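Long-range contact in beta-glucanase (PDB 6EUG), which probably hydrolyses beta-1,3-galactosidic bonds of arabinogalactan through this family 43 glycoside hydrolase domain, part of a longer protein: residues 119-131 with 140-153. Residues are numbered along the deposited sequence; the frame is centred on the assembly and turned at random.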
ATOM      1  N   LYS A 119     -14.838   2.306 -16.955  1.00 27.20           N
ATOM      2  CA  LYS A 119     -14.810   2.785 -18.359  1.00 30.84           C
ATOM      3  C   LYS A 119     -14.264   1.772 -19.382  1.00 29.54           C
ATOM      4  O   LYS A 119     -14.846   1.623 -20.449  1.00 32.52           O
ATOM      5  CB  LYS A 119     -14.008   4.092 -18.475  1.00 37.81           C
ATOM      6  N   THR A 120     -13.131   1.124 -19.068  1.00 24.41           N
ATOM      7  CA  THR A 120     -12.526   0.093 -19.934  1.00 25.73           C
ATOM      8  C   THR A 120     -13.010  -1.344 -19.697  1.00 24.45           C
ATOM      9  O   THR A 120     -12.805  -2.218 -20.552  1.00 26.86           O
ATOM     10  CB  THR A 120     -10.992   0.056 -19.790  1.00 26.47           C
ATOM     11  OG1 THR A 120     -10.643  -0.312 -18.448  1.00 22.20           O
ATOM     12  CG2 THR A 120     -10.387   1.404 -20.143  1.00 28.31           C
ATOM     13  N   GLY A 121     -13.609  -1.587 -18.531  1.00 20.89           N
ATOM     14  CA  GLY A 121     -13.999  -2.925 -18.089  1.00 17.35           C
ATOM     15  C   GLY A 121     -12.810  -3.822 -17.730  1.00 20.70           C
ATOM     16  O   GLY A 121     -12.969  -5.049 -17.679  1.00 24.03           O
ATOM     17  N   LYS A 122     -11.629  -3.245 -17.493  1.00 18.25           N
ATOM     18  CA  LYS A 122     -10.432  -4.052 -17.142  1.00 16.47           C
ATOM     19  C   LYS A 122     -10.112  -4.027 -15.648  1.00 17.39           C
ATOM     20  O   LYS A 122     -10.400  -3.027 -14.957  1.00 17.29           O
ATOM     21  CB  LYS A 122      -9.209  -3.511 -17.887  1.00 19.54           C
ATOM     22  CG  LYS A 122      -9.352  -3.353 -19.390  1.00 20.20           C
ATOM     23  CD  LYS A 122      -9.577  -4.690 -20.067  1.00 22.81           C
ATOM     24  CE  LYS A 122      -9.431  -4.561 -21.581  1.00 25.47           C
ATOM     25  NZ  LYS A 122      -9.963  -5.769 -22.266  1.00 29.83           N
ATOM     26  N   PHE A 123      -9.423  -5.073 -15.178  1.00 15.02           N
ATOM     27  CA  PHE A 123      -8.835  -5.095 -13.831  1.00 16.74           C
ATOM     28  C   PHE A 123      -7.364  -4.684 -13.886  1.00 15.87           C
ATOM     29  O   PHE A 123      -6.592  -5.235 -14.661  1.00 17.74           O
ATOM     30  CB  PHE A 123      -8.967  -6.477 -13.213  1.00 18.03           C
ATOM     31  CG  PHE A 123     -10.400  -6.893 -13.023  1.00 20.35           C
ATOM     32  CD1 PHE A 123     -11.108  -7.478 -14.078  1.00 24.95           C
ATOM     33  CD2 PHE A 123     -11.054  -6.667 -11.817  1.00 22.24           C
ATOM     34  CE1 PHE A 123     -12.446  -7.844 -13.916  1.00 25.67           C
ATOM     35  CE2 PHE A 123     -12.393  -7.029 -11.654  1.00 23.94           C
ATOM     36  CZ  PHE A 123     -13.073  -7.627 -12.696  1.00 26.07           C
ATOM     37  N   VAL A 124      -6.995  -3.701 -13.048  1.00 14.33           N
ATOM     38  CA  VAL A 124      -5.667  -3.119 -13.086  1.00 16.13           C
ATOM     39  C   VAL A 124      -4.975  -3.358 -11.730  1.00 17.08           C
ATOM     40  O   VAL A 124      -5.482  -2.918 -10.678  1.00 14.29           O
ATOM     41  CB  VAL A 124      -5.751  -1.609 -13.384  1.00 15.95           C
ATOM     42  CG1 VAL A 124      -4.347  -1.012 -13.467  1.00 15.82           C
ATOM     43  CG2 VAL A 124      -6.564  -1.363 -14.671  1.00 16.87           C
ATOM     44  N   MET A 125      -3.830  -4.046 -11.778  1.00 14.03           N
ATOM     45  CA  MET A 125      -2.950  -4.316 -10.609  1.00 15.23           C
ATOM     46  C   MET A 125      -1.736  -3.383 -10.596  1.00 15.47           C
ATOM     47  O   MET A 125      -1.031  -3.254 -11.607  1.00 13.98           O
ATOM     48  CB  MET A 125      -2.455  -5.765 -10.629  1.00 14.39           C
ATOM     49  CG  MET A 125      -1.742  -6.216  -9.358  1.00 15.18           C
ATOM     50  SD  MET A 125      -1.029  -7.877  -9.492  1.00 16.09           S
ATOM     51  CE  MET A 125      -2.493  -8.913  -9.313  1.00 18.34           C
ATOM     52  N   TRP A 126      -1.506  -2.727  -9.449  1.00 13.59           N
ATOM     53  CA  TRP A 126      -0.263  -2.006  -9.208  1.00 13.80           C
ATOM     54  C   TRP A 126       0.445  -2.695  -8.048  1.00 13.10           C
ATOM     55  O   TRP A 126      -0.208  -3.258  -7.151  1.00 12.94           O
ATOM     56  CB  TRP A 126      -0.517  -0.515  -8.868  1.00 13.06           C
ATOM     57  CG  TRP A 126      -0.890   0.350 -10.089  1.00 12.97           C
ATOM     58  CD1 TRP A 126      -2.122   0.508 -10.626  1.00 14.94           C
ATOM     59  CD2 TRP A 126      -0.009   1.188 -10.862  1.00 14.29           C
ATOM     60  NE1 TRP A 126      -2.077   1.370 -11.685  1.00 14.91           N
ATOM     61  CE2 TRP A 126      -0.803   1.839 -11.834  1.00 15.34           C
ATOM     62  CE3 TRP A 126       1.358   1.470 -10.813  1.00 16.54           C
ATOM     63  CZ2 TRP A 126      -0.263   2.709 -12.790  1.00 16.50           C
ATOM     64  CZ3 TRP A 126       1.896   2.346 -11.748  1.00 16.90           C
ATOM     65  CH2 TRP A 126       1.074   2.961 -12.728  1.00 19.17           C
ATOM     66  N   LEU A 127       1.774  -2.662  -8.070  1.00 11.88           N
ATOM     67  CA  LEU A 127       2.573  -3.268  -6.997  1.00 13.66           C
ATOM     68  C   LEU A 127       3.936  -2.578  -6.872  1.00 14.28           C
ATOM     69  O   LEU A 127       4.370  -1.905  -7.804  1.00 13.50           O
ATOM     70  CB  LEU A 127       2.702  -4.775  -7.238  1.00 15.38           C
ATOM     71  CG  LEU A 127       3.415  -5.142  -8.541  1.00 18.68           C
ATOM     72  CD1 LEU A 127       4.352  -6.305  -8.304  1.00 22.60           C
ATOM     73  CD2 LEU A 127       2.462  -5.461  -9.686  1.00 20.23           C
ATOM     74  N   HIS A 128       4.604  -2.784  -5.728  1.00 14.03           N
ATOM     75  CA  HIS A 128       5.993  -2.364  -5.490  1.00 13.15           C
ATOM     76  C   HIS A 128       6.926  -3.399  -6.092  1.00 14.97           C
ATOM     77  O   HIS A 128       6.836  -4.550  -5.755  1.00 14.35           O
ATOM     78  CB  HIS A 128       6.186  -2.244  -3.964  1.00 12.69           C
ATOM     79  CG  HIS A 128       7.595  -1.959  -3.503  1.00 13.55           C
ATOM     80  ND1 HIS A 128       7.974  -2.134  -2.184  1.00 14.16           N
ATOM     81  CD2 HIS A 128       8.701  -1.517  -4.159  1.00 13.54           C
ATOM     82  CE1 HIS A 128       9.259  -1.845  -2.061  1.00 15.71           C
ATOM     83  NE2 HIS A 128       9.722  -1.460  -3.240  1.00 14.74           N
ATOM     84  N   LEU A 129       7.786  -2.958  -7.026  1.00 14.51           N
ATOM     85  CA  LEU A 129       8.783  -3.798  -7.677  1.00 14.91           C
ATOM     86  C   LEU A 129      10.208  -3.334  -7.352  1.00 14.24           C
ATOM     87  O   LEU A 129      10.499  -2.144  -7.423  1.00 14.76           O
ATOM     88  CB  LEU A 129       8.602  -3.760  -9.209  1.00 15.84           C
ATOM     89  CG  LEU A 129       9.599  -4.586 -10.055  1.00 17.50           C
ATOM     90  CD1 LEU A 129       9.437  -6.085  -9.820  1.00 19.57           C
ATOM     91  CD2 LEU A 129       9.407  -4.276 -11.531  1.00 17.01           C
ATOM     92  N   GLU A 130      11.100  -4.288  -7.026  1.00 14.63           N
ATOM     93  CA  GLU A 130      12.532  -4.070  -7.029  1.00 15.71           C
ATOM     94  C   GLU A 130      13.161  -5.111  -7.981  1.00 15.26           C
ATOM     95  O   GLU A 130      12.865  -6.321  -7.913  1.00 16.25           O
ATOM     96  CB  GLU A 130      13.140  -4.195  -5.625  1.00 16.50           C
ATOM     97  CG  GLU A 130      12.532  -3.285  -4.547  1.00 16.33           C
ATOM     98  CD  GLU A 130      12.877  -1.809  -4.641  1.00 16.52           C
ATOM     99  OE1 GLU A 130      13.811  -1.447  -5.396  1.00 17.06           O
ATOM    100  OE2 GLU A 130      12.242  -0.995  -3.903  1.00 14.33           O
ATOM    101  N   LEU A 131      13.998  -4.608  -8.889  1.00 16.21           N
ATOM    102  CA  LEU A 131      14.623  -5.424  -9.918  1.00 16.32           C
ATOM    103  C   LEU A 131      15.582  -6.459  -9.311  1.00 16.11           C
ATOM    104  O   LEU A 131      16.223  -6.205  -8.286  1.00 17.44           O
ATOM    105  CB  LEU A 131      15.355  -4.544 -10.936  1.00 17.56           C
ATOM    106  CG  LEU A 131      14.555  -3.476 -11.696  1.00 20.85           C
ATOM    107  CD1 LEU A 131      15.466  -2.594 -12.554  1.00 20.68           C
ATOM    108  CD2 LEU A 131      13.483  -4.117 -12.558  1.00 22.62           C
ATOM    109  N   ARG A 140      10.606   1.074  -7.535  1.00 14.74           N
ATOM    110  CA  ARG A 140       9.642   1.226  -8.625  1.00 14.76           C
ATOM    111  C   ARG A 140       8.197   0.796  -8.274  1.00 13.83           C
ATOM    112  O   ARG A 140       7.951  -0.007  -7.333  1.00 13.88           O
ATOM    113  CB  ARG A 140      10.080   0.401  -9.833  1.00 14.78           C
ATOM    114  CG  ARG A 140      11.397   0.817 -10.498  1.00 16.05           C
ATOM    115  CD  ARG A 140      11.644   0.024 -11.780  1.00 16.44           C
ATOM    116  NE  ARG A 140      12.826   0.514 -12.494  1.00 21.23           N
ATOM    117  CZ  ARG A 140      13.141   0.213 -13.746  1.00 21.84           C
ATOM    118  NH1 ARG A 140      12.353  -0.548 -14.494  1.00 22.99           N
ATOM    119  NH2 ARG A 140      14.265   0.686 -14.267  1.00 26.39           N
ATOM    120  N   ALA A 141       7.253   1.368  -9.031  1.00 13.45           N
ATOM    121  CA  ALA A 141       5.904   0.827  -9.113  1.00 15.30           C
ATOM    122  C   ALA A 141       5.749   0.135 -10.454  1.00 15.58           C
ATOM    123  O   ALA A 141       6.241   0.624 -11.464  1.00 16.10           O
ATOM    124  CB  ALA A 141       4.846   1.904  -8.955  1.00 15.95           C
ATOM    125  N   ALA A 142       5.048  -0.981 -10.440  1.00 14.90           N
ATOM    126  CA  ALA A 142       4.714  -1.730 -11.674  1.00 14.50           C
ATOM    127  C   ALA A 142       3.203  -1.831 -11.893  1.00 16.24           C
ATOM    128  O   ALA A 142       2.455  -1.877 -10.926  1.00 15.38           O
ATOM    129  CB  ALA A 142       5.317  -3.109 -11.606  1.00 16.24           C
ATOM    130  N   VAL A 143       2.782  -1.982 -13.161  1.00 16.99           N
ATOM    131  CA  VAL A 143       1.365  -2.090 -13.504  1.00 15.19           C
ATOM    132  C   VAL A 143       1.141  -3.276 -14.471  1.00 14.48           C
ATOM    133  O   VAL A 143       1.962  -3.561 -15.346  1.00 15.57           O
ATOM    134  CB  VAL A 143       0.802  -0.759 -14.067  1.00 15.33           C
ATOM    135  CG1 VAL A 143       1.377  -0.400 -15.410  1.00 17.01           C
ATOM    136  CG2 VAL A 143      -0.720  -0.787 -14.176  1.00 16.57           C
ATOM    137  N   ALA A 144       0.049  -3.994 -14.216  1.00 13.96           N
ATOM    138  CA  ALA A 144      -0.377  -5.144 -15.007  1.00 14.63           C
ATOM    139  C   ALA A 144      -1.927  -5.146 -15.169  1.00 15.01           C
ATOM    140  O   ALA A 144      -2.613  -4.482 -14.404  1.00 15.33           O
ATOM    141  CB  ALA A 144       0.114  -6.429 -14.341  1.00 15.97           C
ATOM    142  N   VAL A 145      -2.455  -5.883 -16.183  1.00 13.93           N
ATOM    143  CA  VAL A 145      -3.885  -5.783 -16.563  1.00 14.76           C
ATOM    144  C   VAL A 145      -4.471  -7.185 -16.840  1.00 16.92           C
ATOM    145  O   VAL A 145      -3.748  -8.074 -17.302  1.00 17.25           O
ATOM    146  CB  VAL A 145      -4.056  -4.823 -17.769  1.00 15.62           C
ATOM    147  CG1 VAL A 145      -3.497  -5.398 -19.068  1.00 16.24           C
ATOM    148  CG2 VAL A 145      -5.529  -4.415 -17.952  1.00 17.91           C
ATOM    149  N   SER A 146      -5.747  -7.384 -16.491  1.00 15.71           N
ATOM    150  CA  SER A 146      -6.499  -8.609 -16.764  1.00 15.87           C
ATOM    151  C   SER A 146      -7.958  -8.306 -17.197  1.00 15.69           C
ATOM    152  O   SER A 146      -8.541  -7.332 -16.748  1.00 16.10           O
ATOM    153  CB  SER A 146      -6.563  -9.473 -15.506  1.00 15.46           C
ATOM    154  OG  SER A 146      -7.193 -10.718 -15.737  1.00 17.06           O
ATOM    155  N   ASP A 147      -8.522  -9.188 -18.037  1.00 17.02           N
ATOM    156  CA  ASP A 147      -9.945  -9.187 -18.346  1.00 15.42           C
ATOM    157  C   ASP A 147     -10.821  -9.828 -17.217  1.00 16.21           C
ATOM    158  O   ASP A 147     -12.038  -9.559 -17.134  1.00 19.97           O
ATOM    159  CB  ASP A 147     -10.194  -9.956 -19.665  1.00 17.73           C
ATOM    160  CG  ASP A 147      -9.666  -9.245 -20.903  1.00 22.13           C
ATOM    161  OD1 ASP A 147      -9.111  -8.138 -20.834  1.00 23.03           O
ATOM    162  OD2 ASP A 147      -9.826  -9.831 -21.994  1.00 27.63           O
ATOM    163  N   SER A 148     -10.200 -10.648 -16.365  1.00 17.73           N
ATOM    164  CA  SER A 148     -10.879 -11.351 -15.275  1.00 17.74           C
ATOM    165  C   SER A 148     -10.300 -10.907 -13.908  1.00 18.43           C
ATOM    166  O   SER A 148      -9.124 -10.525 -13.826  1.00 17.19           O
ATOM    167  CB  SER A 148     -10.691 -12.868 -15.432  1.00 21.30           C
ATOM    168  OG  SER A 148      -9.314 -13.247 -15.302  1.00 22.03           O
ATOM    169  N   PRO A 149     -11.095 -11.003 -12.829  1.00 18.06           N
ATOM    170  CA  PRO A 149     -10.536 -10.611 -11.518  1.00 17.01           C
ATOM    171  C   PRO A 149      -9.357 -11.530 -11.071  1.00 17.80           C
ATOM    172  O   PRO A 149      -8.372 -11.028 -10.568  1.00 17.70           O
ATOM    173  CB  PRO A 149     -11.761 -10.695 -10.559  1.00 19.25           C
ATOM    174  CG  PRO A 149     -12.747 -11.563 -11.273  1.00 21.96           C
ATOM    175  CD  PRO A 149     -12.553 -11.245 -12.734  1.00 18.33           C
ATOM    176  N   ALA A 150      -9.447 -12.849 -11.296  1.00 17.69           N
ATOM    177  CA  ALA A 150      -8.446 -13.786 -10.770  1.00 17.63           C
ATOM    178  C   ALA A 150      -7.178 -13.894 -11.602  1.00 18.57           C
ATOM    179  O   ALA A 150      -6.155 -14.412 -11.098  1.00 20.49           O
ATOM    180  CB  ALA A 150      -9.050 -15.166 -10.546  1.00 18.46           C
ATOM    181  N   GLY A 151      -7.225 -13.438 -12.859  1.00 18.73           N
ATOM    182  CA  GLY A 151      -6.062 -13.510 -13.759  1.00 18.49           C
ATOM    183  C   GLY A 151      -6.092 -14.736 -14.683  1.00 19.39           C
ATOM    184  O   GLY A 151      -7.048 -15.517 -14.662  1.00 19.87           O
ATOM    185  N   PRO A 152      -5.039 -14.946 -15.471  1.00 19.44           N
ATOM    186  CA  PRO A 152      -3.750 -14.249 -15.328  1.00 18.19           C
ATOM    187  C   PRO A 152      -3.705 -12.776 -15.780  1.00 16.72           C
ATOM    188  O   PRO A 152      -4.406 -12.373 -16.722  1.00 17.59           O
ATOM    189  CB  PRO A 152      -2.796 -15.108 -16.164  1.00 20.29           C
ATOM    190  CG  PRO A 152      -3.674 -15.720 -17.222  1.00 20.95           C
ATOM    191  CD  PRO A 152      -4.978 -16.019 -16.486  1.00 18.20           C
ATOM    192  N   TYR A 153      -2.900 -11.995 -15.054  1.00 16.07           N
ATOM    193  CA  TYR A 153      -2.557 -10.631 -15.403  1.00 13.95           C
ATOM    194  C   TYR A 153      -1.343 -10.580 -16.346  1.00 14.19           C
ATOM    195  O   TYR A 153      -0.380 -11.375 -16.218  1.00 17.20           O
ATOM    196  CB  TYR A 153      -2.268  -9.783 -14.116  1.00 15.89           C
ATOM    197  CG  TYR A 153      -3.526  -9.484 -13.302  1.00 16.12           C
ATOM    198  CD1 TYR A 153      -4.228 -10.518 -12.614  1.00 14.53           C
ATOM    199  CD2 TYR A 153      -4.069  -8.184 -13.250  1.00 16.65           C
ATOM    200  CE1 TYR A 153      -5.432 -10.260 -11.936  1.00 16.24           C
ATOM    201  CE2 TYR A 153      -5.263  -7.920 -12.535  1.00 14.59           C
ATOM    202  CZ  TYR A 153      -5.932  -8.935 -11.868  1.00 16.02           C
ATOM    203  OH  TYR A 153      -7.137  -8.669 -11.201  1.00 16.19           O
TER
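With CG anti to its carbonyl carbon (chi1 -76°), W126 lays one face of its indole against V143, whose CG2, anti to the backbone N, is offset toward the rim. V143 CB stands 3.6 Å from the centroid of the six-membered ring, a CH-pi contact in which a beta-branched residue suits both strand and indole. On the other side of the sheet, M125 extends until its chain bends at chi3, setting CE 4.0 Å above the centroid of the Y153 ring, a CH-pi contact, with SD 5.0 Å from it as a more distant Met-aromatic one; S146 CB covers the opposite face. Y153 OH donates a hydrogen bond to P149 O, 2.7 Å, at the ring's edge. P149 places CB 4.1 Å from the F123 ring centroid. At the far end, K122 NZ makes a salt bridge with D147 OD1 at 2.9 Å, approaching from above the carboxylate plane. Eight backbone bonds join strands 122-130 and 140-146, the middle of one four-stranded blade of the family 43 five-bladed beta-propeller. H128 NE2 donates to E130 OE2 at 2.6 Å. This bond, in the imidazole plane, would restrain the ring's rotation, consistent with the largely buried hairpin holding an oriented polar group about 5 Å from glucoimidazole.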